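Local coordinates for protein arylamine n-acetyltransferase (Mycobacterium smegmatis, PDB 1W5R) that catalyses, in its natural form, the transfer of an acetyl group to arylamines, with acetyl-coenzyme A as the usual donor in this family, at residues 49-54 with 195-200; 39-44 with 71-76; 163-168 with 181-186; 142-147 with 157-162. The protein carries 1 engineered substitution. All blocks are in the same frame, centred on the assembly; numbering follows the deposited sequence.

Overall arrangement
Two pairs of contacts lie on different parts of one arylamine N-acetyltransferase chain. Contacts 1 and 2 touch, with centres about 12 Å apart, and tie helix 189-201 and strand 41-42 to the start of helix 73-87, where the engineered Gln73 replaces a cysteine; their segments alternate along the chain. Contacts 3 and 4, centres about 9 Å apart, touch on the eight-stranded antiparallel sheet, where strands 157-162 and 165-172 are neighbours. Both fall inside the loop closed by contact 1, with contact 4 preceding contact 3. Contacts 2 and 4 are about 25 Å apart between centres, so the second pair lies on the eight-stranded sheet, away from the substituted site.

Contact 1 (49-54 with 195-200); sequences GIPVAD and GSWYVS
Pro51 and Trp197 lie side by side and point the same way where the loop 49-54 crosses helix 189-201, a loop-on-helix contact of the N-acetyltransferase fold. Pro51 CB stands 3.4 Å from Trp197 CZ3, meeting the indole obliquely, while the methyl of Ala53 reaches the same six-membered ring at its edge. A compact proline and a small alanine suit this place because a broad indole can lie close to the loop backbone. With CG anti to the backbone N (chi1 -178°), Trp197 carries its benzo ring back to the loop.

One helical turn separates Ser196 from Ser200, and both direct their CB toward the loop, so their hydroxyls grip the two polar atoms of Val52. Ser196 OG donates to Val52 O at 2.6 Å, tilted from the carbonyl plane, and it also bonds Tyr72 OH. Val52 N donates to Ser200 OG at 2.9 Å in a nearly straight bond of 166°. Serine is apt at both positions, being short enough to serve a passing backbone without holding it off. The Val52 side chain is buried against Tyr72, Pro46 and Glu75, and its CG1 lies 3.5 Å from Ser196 OG. Ser200 OG in turn donates to Ser196 O at 2.8 Å, on the opposite face of that carbonyl from the helical donor Ser200 N.

Contact 2 (39-44 with 71-76); sequences IPFENL and GYQYEH. Engineered in segment 71-76: Gln73 (natural residue Cys).
His76 NE2 donates to Pro40 O at 2.9 Å; the acceptor lies near the imidazole plane, whereas the nitrogen stands well above the carbonyl plane. The same ring edge turns CE1 to Ile39 O at 3.2 Å, and Ile39 CG2 slides past the ring in the opposite direction, close to CE1. Next to it Phe41 and Gly71 form a single beta bridge: Glu42 N donates to Gly71 O at 2.9 Å, and Gly71 N returns a weak bond to Pro40 O. Glycine fits here because a CB would collide with Glu75 OE2.

Phe41 CG, anti to the backbone N (chi1 -174°), swings the ring over the bridge. Tyr72 CA then sits over one face in a CH-pi contact, 4.0 Å from the centroid, while the engineered Gln73 brings OE1 to the ring edge, 3.5 Å from CE1 of Phe41. Gln73 replaces the cysteine that serves as nucleophile in this family, and its NE2 bonds Thr112 O.

In the second shell, Glu75 OE2 accepts from Tyr72 N at 2.7 Å and from a water that also donates to Glu42 O. Glu75 OE1 pairs with Lys63 and Glu42 OE2 with Arg69, while His35 holds His76 ND1. The contact thus joins edge strand 41-42 of the five-stranded sheet, bonded to Ala214 in strand 212-216, to the beginning of helix 73-87, with helices 57-66 and 189-201 adding side chains.

Contact 3 (163-168 with 181-186); sequences GDDHTL and TFTTEP
Backbone hydrogen bonds between His166 and Phe182 join strands 165-172 and 175-182 at the open end of an antiparallel beta hairpin. His166 N donates to Phe182 O at 2.8 Å, and Phe182 N returns to His166 O at 2.9 Å. The following pair, Thr167 with Thr181, is non-hydrogen-bonded; there Thr181 CG2 packs against Thr167 OG1 on the other sheet face, and branched threonines suit the extended backbone.

The aromatic part rests on Phe182 and the CB of His166. Phe182 has chi1 66°, which turns its ring toward the neighbouring strand. His166 CB lies over one ring face, 3.8 Å from the centroid, as a CH-pi contact. The two ring planes are only 17° apart but slid so far that they barely overlap, making methylene-on-face the closer meeting. Leu159 and Leu94 also touch the buried phenyl.

Where the strands diverge, the Asp164 carboxylate takes over. Its OD1 receives Thr184 OG1 at 2.7 Å and its OD2 receives Thr184 N at 2.9 Å, both on syn sides. Aspartate is short enough for its two oxygens to straddle one threonine, and Asp165 OD1 lies beside Thr183 CG2. Such a two-point grip fixes the carboxylate's rotation, and two donors on one anion would probably favour its charged form at this partly exposed hairpin end.

Contact 4 (142-147 with 157-162); sequences IRLEAG and YRLTRH
Leu159 CG stands anti to its carbonyl carbon (chi1 -74°), which sends CD1 toward the 142-147 segment, where it meets Leu144 CD1 and Arg143 O, while Arg158, alternating to the other side of strand 157-162, runs fully extended from CG to NE and reaches Gly147. Leu144, the centre of an inverse gamma turn, has its CB leading away, yet its side chain returns to Leu159; its chi2 of 12° is nearly eclipsed and the meeting of the two CD1 atoms unusually tight, so the modelled position of Leu144 CD1 may be imprecise. Ile142 CD1 joins at 4.1 Å from Leu159 CD1. Branched aliphatic chains suit the small apolar cluster between the segments.

Gly147 carries the polar half. Its N donates to Leu159 O at 2.7 Å in a nearly straight bond, and its O receives Arg158 NE at 2.7 Å in the guanidinium plane, with NH2 adding a weak bond. Phi near 125° is a conformation in which glycine alone is comfortable. The Arg158 guanidinium has Thr160 CG2 over its centre on one face. Ala146 CB, small enough for the strand to pass closely, rests on Arg161 CG at 3.6 Å, and a water bridges Glu145 O to Leu159 N.

Further out in the fold, strand 142-143 edges the eight-stranded sheet and bonds Leu128 of strand 127-129. Strand 157-162 lies between 165-172 and the outermost 149-150, and Phe182 of strand 175-182 packs against Leu144.

Contact 1 (49-54 with 195-200)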
# COMPACT_ATOMS: atom_id res chain seq x y z
N GLY A 49 0.51 -28.30 -9.31
CA GLY A 49 0.60 -29.46 -10.22
C GLY A 49 -0.74 -30.14 -10.49
O GLY A 49 -0.78 -31.28 -10.97
N ILE A 50 -1.84 -29.45 -10.20
CA ILE A 50 -3.18 -29.96 -10.48
C ILE A 50 -3.66 -29.29 -11.78
O ILE A 50 -3.91 -28.08 -11.79
CB ILE A 50 -4.16 -29.65 -9.33
CG1 ILE A 50 -3.65 -30.22 -8.00
CG2 ILE A 50 -5.54 -30.18 -9.65
CD1 ILE A 50 -4.30 -29.61 -6.76
N PRO A 51 -3.77 -30.05 -12.88
CA PRO A 51 -4.26 -29.48 -14.12
C PRO A 51 -5.68 -28.93 -14.02
O PRO A 51 -6.46 -29.38 -13.18
CB PRO A 51 -4.22 -30.67 -15.10
CG PRO A 51 -3.18 -31.57 -14.53
CD PRO A 51 -3.42 -31.48 -13.06
N VAL A 52 -5.98 -27.97 -14.90
CA VAL A 52 -7.35 -27.51 -15.11
C VAL A 52 -7.74 -28.06 -16.47
O VAL A 52 -7.45 -27.45 -17.51
CB VAL A 52 -7.48 -25.99 -15.08
CG1 VAL A 52 -8.93 -25.57 -15.26
CG2 VAL A 52 -6.96 -25.44 -13.76
N ALA A 53 -8.33 -29.25 -16.45
CA ALA A 53 -8.55 -30.07 -17.64
C ALA A 53 -10.01 -30.13 -18.07
O ALA A 53 -10.32 -30.29 -19.25
CB ALA A 53 -8.03 -31.48 -17.38
N ASP A 54 -10.91 -29.99 -17.10
CA ASP A 54 -12.34 -30.25 -17.29
C ASP A 54 -13.10 -28.94 -17.17
O ASP A 54 -13.16 -28.35 -16.08
CB ASP A 54 -12.79 -31.26 -16.23
CG ASP A 54 -14.26 -31.64 -16.33
OD1 ASP A 54 -15.03 -31.02 -17.08
OD2 ASP A 54 -14.64 -32.61 -15.63
N GLY A 195 -6.50 -25.82 -24.73
CA GLY A 195 -5.82 -24.60 -24.29
C GLY A 195 -5.59 -24.62 -22.79
O GLY A 195 -4.48 -24.33 -22.32
N SER A 196 -6.62 -24.98 -22.04
CA SER A 196 -6.49 -24.99 -20.59
C SER A 196 -5.47 -26.04 -20.11
O SER A 196 -4.75 -25.82 -19.13
CB SER A 196 -7.84 -25.23 -19.91
OG SER A 196 -7.71 -25.04 -18.50
N TRP A 197 -5.44 -27.19 -20.79
CA TRP A 197 -4.40 -28.16 -20.49
C TRP A 197 -3.00 -27.54 -20.63
O TRP A 197 -2.15 -27.70 -19.73
CB TRP A 197 -4.54 -29.39 -21.41
CG TRP A 197 -3.51 -30.44 -21.10
CD1 TRP A 197 -2.35 -30.69 -21.79
CD2 TRP A 197 -3.51 -31.33 -19.99
NE1 TRP A 197 -1.64 -31.71 -21.18
CE2 TRP A 197 -2.34 -32.11 -20.07
CE3 TRP A 197 -4.41 -31.56 -18.94
CZ2 TRP A 197 -2.03 -33.09 -19.11
CZ3 TRP A 197 -4.10 -32.54 -17.99
CH2 TRP A 197 -2.92 -33.29 -18.09
N TYR A 198 -2.76 -26.85 -21.73
CA TYR A 198 -1.48 -26.17 -21.98
C TYR A 198 -1.14 -25.17 -20.88
O TYR A 198 -0.06 -25.19 -20.28
CB TYR A 198 -1.53 -25.47 -23.34
CG TYR A 198 -0.23 -24.85 -23.80
CD1 TYR A 198 0.80 -25.65 -24.33
CD2 TYR A 198 -0.02 -23.47 -23.74
CE1 TYR A 198 1.99 -25.10 -24.77
CE2 TYR A 198 1.17 -22.91 -24.19
CZ TYR A 198 2.17 -23.73 -24.70
OH TYR A 198 3.35 -23.17 -25.14
N VAL A 199 -2.10 -24.28 -20.59
CA VAL A 199 -1.84 -23.18 -19.66
C VAL A 199 -1.60 -23.72 -18.24
O VAL A 199 -0.82 -23.14 -17.46
CB VAL A 199 -3.01 -22.17 -19.65
CG1 VAL A 199 -2.71 -21.02 -18.70
CG2 VAL A 199 -3.22 -21.59 -21.04
N SER A 200 -2.27 -24.83 -17.90
CA SER A 200 -2.19 -25.36 -16.54
C SER A 200 -1.10 -26.42 -16.35
O SER A 200 -0.86 -26.82 -15.21
CB SER A 200 -3.56 -25.89 -16.06
OG SER A 200 -3.93 -27.06 -16.78

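Contact 2 (39-44 with 71-76)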
# COMPACT_ATOMS: atom_id res chain seq x y z
N ILE A 39 -15.73 -13.72 -6.72
CA ILE A 39 -14.97 -14.93 -7.07
C ILE A 39 -13.60 -14.47 -7.57
O ILE A 39 -13.51 -13.83 -8.62
CB ILE A 39 -15.70 -15.81 -8.14
CG1 ILE A 39 -17.15 -16.11 -7.72
CG2 ILE A 39 -14.94 -17.12 -8.36
CD1 ILE A 39 -17.94 -16.95 -8.76
N PRO A 40 -12.55 -14.76 -6.81
CA PRO A 40 -11.24 -14.26 -7.22
C PRO A 40 -10.62 -15.05 -8.38
O PRO A 40 -10.95 -16.22 -8.60
CB PRO A 40 -10.41 -14.42 -5.95
CG PRO A 40 -10.99 -15.66 -5.30
CD PRO A 40 -12.47 -15.54 -5.56
N PHE A 41 -9.73 -14.39 -9.11
CA PHE A 41 -8.81 -15.09 -10.00
C PHE A 41 -7.78 -15.78 -9.10
O PHE A 41 -7.25 -15.18 -8.16
CB PHE A 41 -8.11 -14.09 -10.92
CG PHE A 41 -7.25 -14.72 -11.96
CD1 PHE A 41 -7.69 -14.82 -13.28
CD2 PHE A 41 -5.97 -15.20 -11.63
CE1 PHE A 41 -6.88 -15.40 -14.27
CE2 PHE A 41 -5.15 -15.80 -12.60
CZ PHE A 41 -5.62 -15.90 -13.93
N GLU A 42 -7.52 -17.06 -9.36
CA GLU A 42 -6.39 -17.74 -8.71
C GLU A 42 -5.94 -18.91 -9.55
O GLU A 42 -6.73 -19.50 -10.30
CB GLU A 42 -6.72 -18.23 -7.30
CG GLU A 42 -8.00 -19.07 -7.26
CD GLU A 42 -7.82 -20.43 -6.66
OE1 GLU A 42 -6.89 -21.15 -7.08
OE2 GLU A 42 -8.65 -20.81 -5.81
N ASN A 43 -4.67 -19.26 -9.41
CA ASN A 43 -4.11 -20.42 -10.10
C ASN A 43 -3.47 -21.40 -9.12
O ASN A 43 -2.45 -21.99 -9.44
CB ASN A 43 -3.07 -19.98 -11.13
CG ASN A 43 -1.81 -19.47 -10.47
OD1 ASN A 43 -1.89 -18.80 -9.44
ND2 ASN A 43 -0.64 -19.79 -11.04
N LEU A 44 -4.04 -21.56 -7.94
CA LEU A 44 -3.43 -22.48 -6.97
C LEU A 44 -3.36 -23.92 -7.49
O LEU A 44 -2.39 -24.63 -7.20
CB LEU A 44 -4.16 -22.44 -5.64
CG LEU A 44 -3.89 -21.16 -4.84
CD1 LEU A 44 -5.06 -20.88 -3.90
CD2 LEU A 44 -2.56 -21.21 -4.09
N GLY A 71 -10.67 -19.33 -9.66
CA GLY A 71 -10.10 -20.05 -10.80
C GLY A 71 -9.45 -19.07 -11.73
O GLY A 71 -9.34 -17.87 -11.41
N TYR A 72 -8.94 -19.58 -12.85
CA TYR A 72 -8.33 -18.72 -13.84
C TYR A 72 -9.24 -18.51 -15.06
O TYR A 72 -10.44 -18.80 -14.96
CB TYR A 72 -6.86 -19.12 -14.13
CG TYR A 72 -6.60 -20.37 -14.96
CD1 TYR A 72 -5.28 -20.72 -15.25
CD2 TYR A 72 -7.62 -21.16 -15.48
CE1 TYR A 72 -4.97 -21.84 -16.02
CE2 TYR A 72 -7.33 -22.28 -16.29
CZ TYR A 72 -5.98 -22.60 -16.55
OH TYR A 72 -5.63 -23.66 -17.35
N GLN A 73 -8.72 -17.99 -16.16
CA GLN A 73 -9.57 -17.48 -17.24
C GLN A 73 -10.62 -18.47 -17.74
O GLN A 73 -11.80 -18.12 -17.93
CB GLN A 73 -8.72 -16.96 -18.41
CG GLN A 73 -7.65 -17.87 -18.96
CD GLN A 73 -6.30 -17.76 -18.24
OE1 GLN A 73 -6.23 -17.36 -17.08
NE2 GLN A 73 -5.23 -18.11 -18.94
N TYR A 74 -10.20 -19.72 -17.97
CA TYR A 74 -11.14 -20.72 -18.51
C TYR A 74 -12.23 -21.11 -17.52
O TYR A 74 -13.37 -21.48 -17.91
CB TYR A 74 -10.39 -21.97 -18.92
CG TYR A 74 -9.42 -21.79 -20.05
CD1 TYR A 74 -8.05 -21.64 -19.80
CD2 TYR A 74 -9.85 -21.75 -21.38
CE1 TYR A 74 -7.14 -21.47 -20.85
CE2 TYR A 74 -8.95 -21.59 -22.43
CZ TYR A 74 -7.60 -21.44 -22.16
OH TYR A 74 -6.68 -21.31 -23.18
N GLU A 75 -11.89 -21.05 -16.25
CA GLU A 75 -12.83 -21.42 -15.19
C GLU A 75 -13.85 -20.31 -14.99
O GLU A 75 -15.05 -20.56 -14.89
CB GLU A 75 -12.08 -21.74 -13.90
CG GLU A 75 -11.23 -22.99 -14.03
CD GLU A 75 -10.24 -23.16 -12.91
OE1 GLU A 75 -10.35 -24.17 -12.17
OE2 GLU A 75 -9.32 -22.30 -12.78
N HIS A 76 -13.36 -19.07 -14.94
CA HIS A 76 -14.24 -17.91 -14.77
C HIS A 76 -15.23 -17.73 -15.88
O HIS A 76 -16.44 -17.69 -15.65
CB HIS A 76 -13.40 -16.64 -14.65
CG HIS A 76 -12.96 -16.36 -13.25
ND1 HIS A 76 -13.81 -15.84 -12.30
CD2 HIS A 76 -11.78 -16.58 -12.63
CE1 HIS A 76 -13.16 -15.72 -11.16
NE2 HIS A 76 -11.93 -16.17 -11.33
O HOH W 1 -6.85 -22.01 -11.69

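Contact 3 (163-168 with 181-186)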
# COMPACT_ATOMS: atom_id res chain seq x y z
N GLY A 163 -9.37 -7.05 -39.80
CA GLY A 163 -10.20 -8.19 -40.23
C GLY A 163 -10.96 -8.70 -39.01
O GLY A 163 -11.57 -7.92 -38.29
N ASP A 164 -10.92 -10.01 -38.77
CA ASP A 164 -11.58 -10.56 -37.58
C ASP A 164 -10.67 -10.63 -36.34
O ASP A 164 -11.12 -11.05 -35.29
CB ASP A 164 -12.24 -11.92 -37.85
CG ASP A 164 -13.22 -12.33 -36.75
OD1 ASP A 164 -14.04 -11.50 -36.32
OD2 ASP A 164 -13.15 -13.50 -36.30
N ASP A 165 -9.41 -10.20 -36.47
CA ASP A 165 -8.51 -10.14 -35.32
C ASP A 165 -8.75 -8.88 -34.50
O ASP A 165 -8.32 -7.79 -34.87
CB ASP A 165 -7.04 -10.20 -35.76
CG ASP A 165 -6.46 -11.60 -35.68
OD1 ASP A 165 -7.16 -12.57 -36.05
OD2 ASP A 165 -5.29 -11.72 -35.24
N HIS A 166 -9.46 -9.04 -33.39
CA HIS A 166 -9.75 -7.93 -32.49
C HIS A 166 -8.66 -7.83 -31.44
O HIS A 166 -8.08 -8.84 -31.04
CB HIS A 166 -11.09 -8.13 -31.78
CG HIS A 166 -12.26 -8.20 -32.71
ND1 HIS A 166 -13.27 -7.26 -32.71
CD2 HIS A 166 -12.60 -9.11 -33.65
CE1 HIS A 166 -14.17 -7.58 -33.62
NE2 HIS A 166 -13.79 -8.70 -34.20
N THR A 167 -8.40 -6.61 -31.00
CA THR A 167 -7.55 -6.37 -29.85
C THR A 167 -8.33 -5.61 -28.80
O THR A 167 -8.91 -4.58 -29.11
CB THR A 167 -6.29 -5.55 -30.22
OG1 THR A 167 -5.52 -6.28 -31.18
CG2 THR A 167 -5.44 -5.27 -29.00
N LEU A 168 -8.35 -6.11 -27.57
CA LEU A 168 -8.87 -5.34 -26.44
C LEU A 168 -7.73 -4.63 -25.73
O LEU A 168 -6.72 -5.25 -25.38
CB LEU A 168 -9.56 -6.27 -25.43
CG LEU A 168 -10.17 -5.54 -24.23
CD1 LEU A 168 -11.36 -4.70 -24.67
CD2 LEU A 168 -10.57 -6.53 -23.14
N THR A 181 -5.61 -10.36 -28.00
CA THR A 181 -6.25 -10.39 -29.28
C THR A 181 -7.17 -11.61 -29.33
O THR A 181 -6.93 -12.59 -28.64
CB THR A 181 -5.22 -10.47 -30.42
OG1 THR A 181 -4.53 -11.73 -30.37
CG2 THR A 181 -4.21 -9.33 -30.35
N PHE A 182 -8.22 -11.54 -30.13
CA PHE A 182 -9.14 -12.66 -30.26
C PHE A 182 -9.90 -12.57 -31.57
O PHE A 182 -10.06 -11.48 -32.13
CB PHE A 182 -10.12 -12.71 -29.07
CG PHE A 182 -11.08 -11.54 -29.01
CD1 PHE A 182 -12.36 -11.64 -29.55
CD2 PHE A 182 -10.71 -10.35 -28.38
CE1 PHE A 182 -13.26 -10.57 -29.48
CE2 PHE A 182 -11.60 -9.27 -28.32
CZ PHE A 182 -12.87 -9.38 -28.86
N THR A 183 -10.38 -13.71 -32.05
CA THR A 183 -11.32 -13.71 -33.16
C THR A 183 -12.73 -14.03 -32.66
O THR A 183 -12.91 -14.50 -31.53
CB THR A 183 -10.93 -14.72 -34.29
OG1 THR A 183 -11.27 -16.06 -33.87
CG2 THR A 183 -9.45 -14.62 -34.64
N THR A 184 -13.73 -13.79 -33.50
CA THR A 184 -15.10 -14.05 -33.09
C THR A 184 -15.60 -15.43 -33.54
O THR A 184 -16.80 -15.68 -33.51
CB THR A 184 -16.07 -12.94 -33.57
OG1 THR A 184 -16.03 -12.85 -35.01
CG2 THR A 184 -15.68 -11.59 -32.96
N GLU A 185 -14.69 -16.33 -33.91
CA GLU A 185 -15.06 -17.71 -34.24
C GLU A 185 -15.46 -18.46 -32.96
O GLU A 185 -14.63 -18.62 -32.05
CB GLU A 185 -13.92 -18.43 -34.94
CG GLU A 185 -14.24 -19.88 -35.32
CD GLU A 185 -13.04 -20.65 -35.85
OE1 GLU A 185 -11.98 -20.03 -36.11
OE2 GLU A 185 -13.15 -21.89 -36.00
N PRO A 186 -16.72 -18.92 -32.86
CA PRO A 186 -17.11 -19.67 -31.67
C PRO A 186 -16.30 -20.96 -31.52
O PRO A 186 -16.06 -21.69 -32.50
CB PRO A 186 -18.58 -20.00 -31.93
CG PRO A 186 -19.04 -18.91 -32.88
CD PRO A 186 -17.86 -18.75 -33.79

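Contact 4 (142-147 with 157-162)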
# COMPACT_ATOMS: atom_id res chain seq x y z
N ILE A 142 -18.93 -4.80 -22.52
CA ILE A 142 -18.80 -3.70 -23.49
C ILE A 142 -19.34 -4.17 -24.82
O ILE A 142 -19.46 -5.37 -25.06
CB ILE A 142 -17.35 -3.15 -23.62
CG1 ILE A 142 -16.40 -4.19 -24.25
CG2 ILE A 142 -16.83 -2.64 -22.27
CD1 ILE A 142 -15.01 -3.66 -24.56
N ARG A 143 -19.69 -3.23 -25.69
CA ARG A 143 -20.18 -3.60 -27.02
C ARG A 143 -19.05 -4.24 -27.81
O ARG A 143 -17.95 -3.71 -27.86
CB ARG A 143 -20.77 -2.41 -27.77
CG ARG A 143 -21.92 -1.73 -27.05
CD ARG A 143 -22.67 -0.76 -27.95
NE ARG A 143 -21.75 0.11 -28.68
CZ ARG A 143 -21.13 1.17 -28.16
NH1 ARG A 143 -21.34 1.51 -26.89
NH2 ARG A 143 -20.31 1.89 -28.90
N LEU A 144 -19.29 -5.39 -28.40
CA LEU A 144 -18.27 -6.05 -29.23
C LEU A 144 -18.32 -5.34 -30.60
O LEU A 144 -18.93 -5.79 -31.57
CB LEU A 144 -18.55 -7.57 -29.33
CG LEU A 144 -17.42 -8.46 -29.87
CD1 LEU A 144 -16.10 -7.68 -29.93
CD2 LEU A 144 -17.25 -9.69 -28.99
N GLU A 145 -17.69 -4.21 -30.60
CA GLU A 145 -17.68 -3.28 -31.70
C GLU A 145 -16.34 -2.57 -31.73
O GLU A 145 -15.95 -1.92 -30.75
CB GLU A 145 -18.83 -2.29 -31.52
CG GLU A 145 -19.01 -1.27 -32.62
CD GLU A 145 -19.82 -0.04 -32.20
OE1 GLU A 145 -19.73 0.98 -32.92
OE2 GLU A 145 -20.52 -0.12 -31.17
N ALA A 146 -15.62 -2.71 -32.83
CA ALA A 146 -14.33 -2.07 -32.95
C ALA A 146 -14.46 -0.59 -33.23
O ALA A 146 -15.32 -0.16 -33.99
CB ALA A 146 -13.49 -2.74 -34.05
N GLY A 147 -13.58 0.19 -32.60
CA GLY A 147 -13.50 1.63 -32.86
C GLY A 147 -13.63 2.52 -31.64
O GLY A 147 -12.66 3.19 -31.25
N TYR A 157 -11.96 1.23 -21.86
CA TYR A 157 -11.41 0.15 -22.69
C TYR A 157 -11.74 0.43 -24.15
O TYR A 157 -12.61 1.25 -24.45
CB TYR A 157 -11.96 -1.23 -22.30
CG TYR A 157 -11.36 -1.85 -21.05
CD1 TYR A 157 -11.45 -1.23 -19.81
CD2 TYR A 157 -10.72 -3.10 -21.13
CE1 TYR A 157 -10.90 -1.81 -18.65
CE2 TYR A 157 -10.19 -3.70 -19.98
CZ TYR A 157 -10.27 -3.05 -18.76
OH TYR A 157 -9.75 -3.63 -17.62
N ARG A 158 -11.06 -0.27 -25.06
CA ARG A 158 -11.30 -0.08 -26.50
C ARG A 158 -11.02 -1.36 -27.28
O ARG A 158 -9.98 -2.02 -27.08
CB ARG A 158 -10.43 1.06 -27.05
CG ARG A 158 -10.75 1.43 -28.48
CD ARG A 158 -9.78 2.46 -29.03
NE ARG A 158 -10.14 2.86 -30.39
CZ ARG A 158 -9.27 3.22 -31.33
NH1 ARG A 158 -7.97 3.26 -31.08
NH2 ARG A 158 -9.71 3.54 -32.54
N LEU A 159 -11.94 -1.71 -28.18
CA LEU A 159 -11.70 -2.76 -29.16
C LEU A 159 -11.28 -2.13 -30.48
O LEU A 159 -11.87 -1.14 -30.92
CB LEU A 159 -12.94 -3.62 -29.38
CG LEU A 159 -13.30 -4.59 -28.25
CD1 LEU A 159 -14.74 -5.10 -28.39
CD2 LEU A 159 -12.32 -5.77 -28.21
N THR A 160 -10.25 -2.69 -31.09
CA THR A 160 -9.90 -2.36 -32.47
C THR A 160 -9.79 -3.68 -33.22
O THR A 160 -9.71 -4.75 -32.61
CB THR A 160 -8.57 -1.59 -32.56
OG1 THR A 160 -7.54 -2.29 -31.86
CG2 THR A 160 -8.71 -0.19 -31.97
N ARG A 161 -9.85 -3.63 -34.55
CA ARG A 161 -9.70 -4.86 -35.30
C ARG A 161 -8.98 -4.68 -36.63
O ARG A 161 -9.05 -3.61 -37.25
CB ARG A 161 -11.06 -5.54 -35.51
CG ARG A 161 -11.97 -4.88 -36.54
CD ARG A 161 -13.29 -5.64 -36.67
NE ARG A 161 -14.19 -4.98 -37.62
CZ ARG A 161 -14.15 -5.14 -38.94
NH1 ARG A 161 -13.24 -5.92 -39.50
NH2 ARG A 161 -15.03 -4.50 -39.70
N HIS A 162 -8.27 -5.74 -37.02
CA HIS A 162 -7.77 -5.91 -38.37
C HIS A 162 -8.44 -7.18 -38.86
O HIS A 162 -8.14 -8.26 -38.35
CB HIS A 162 -6.26 -6.12 -38.33
CG HIS A 162 -5.47 -4.87 -38.13
ND1 HIS A 162 -4.10 -4.82 -38.25
CD2 HIS A 162 -5.86 -3.60 -37.85
CE1 HIS A 162 -3.68 -3.59 -38.05
NE2 HIS A 162 -4.73 -2.83 -37.80
O HOH W 2 -14.61 -0.57 -28.71
O HOH W 3 -16.45 -4.20 -35.09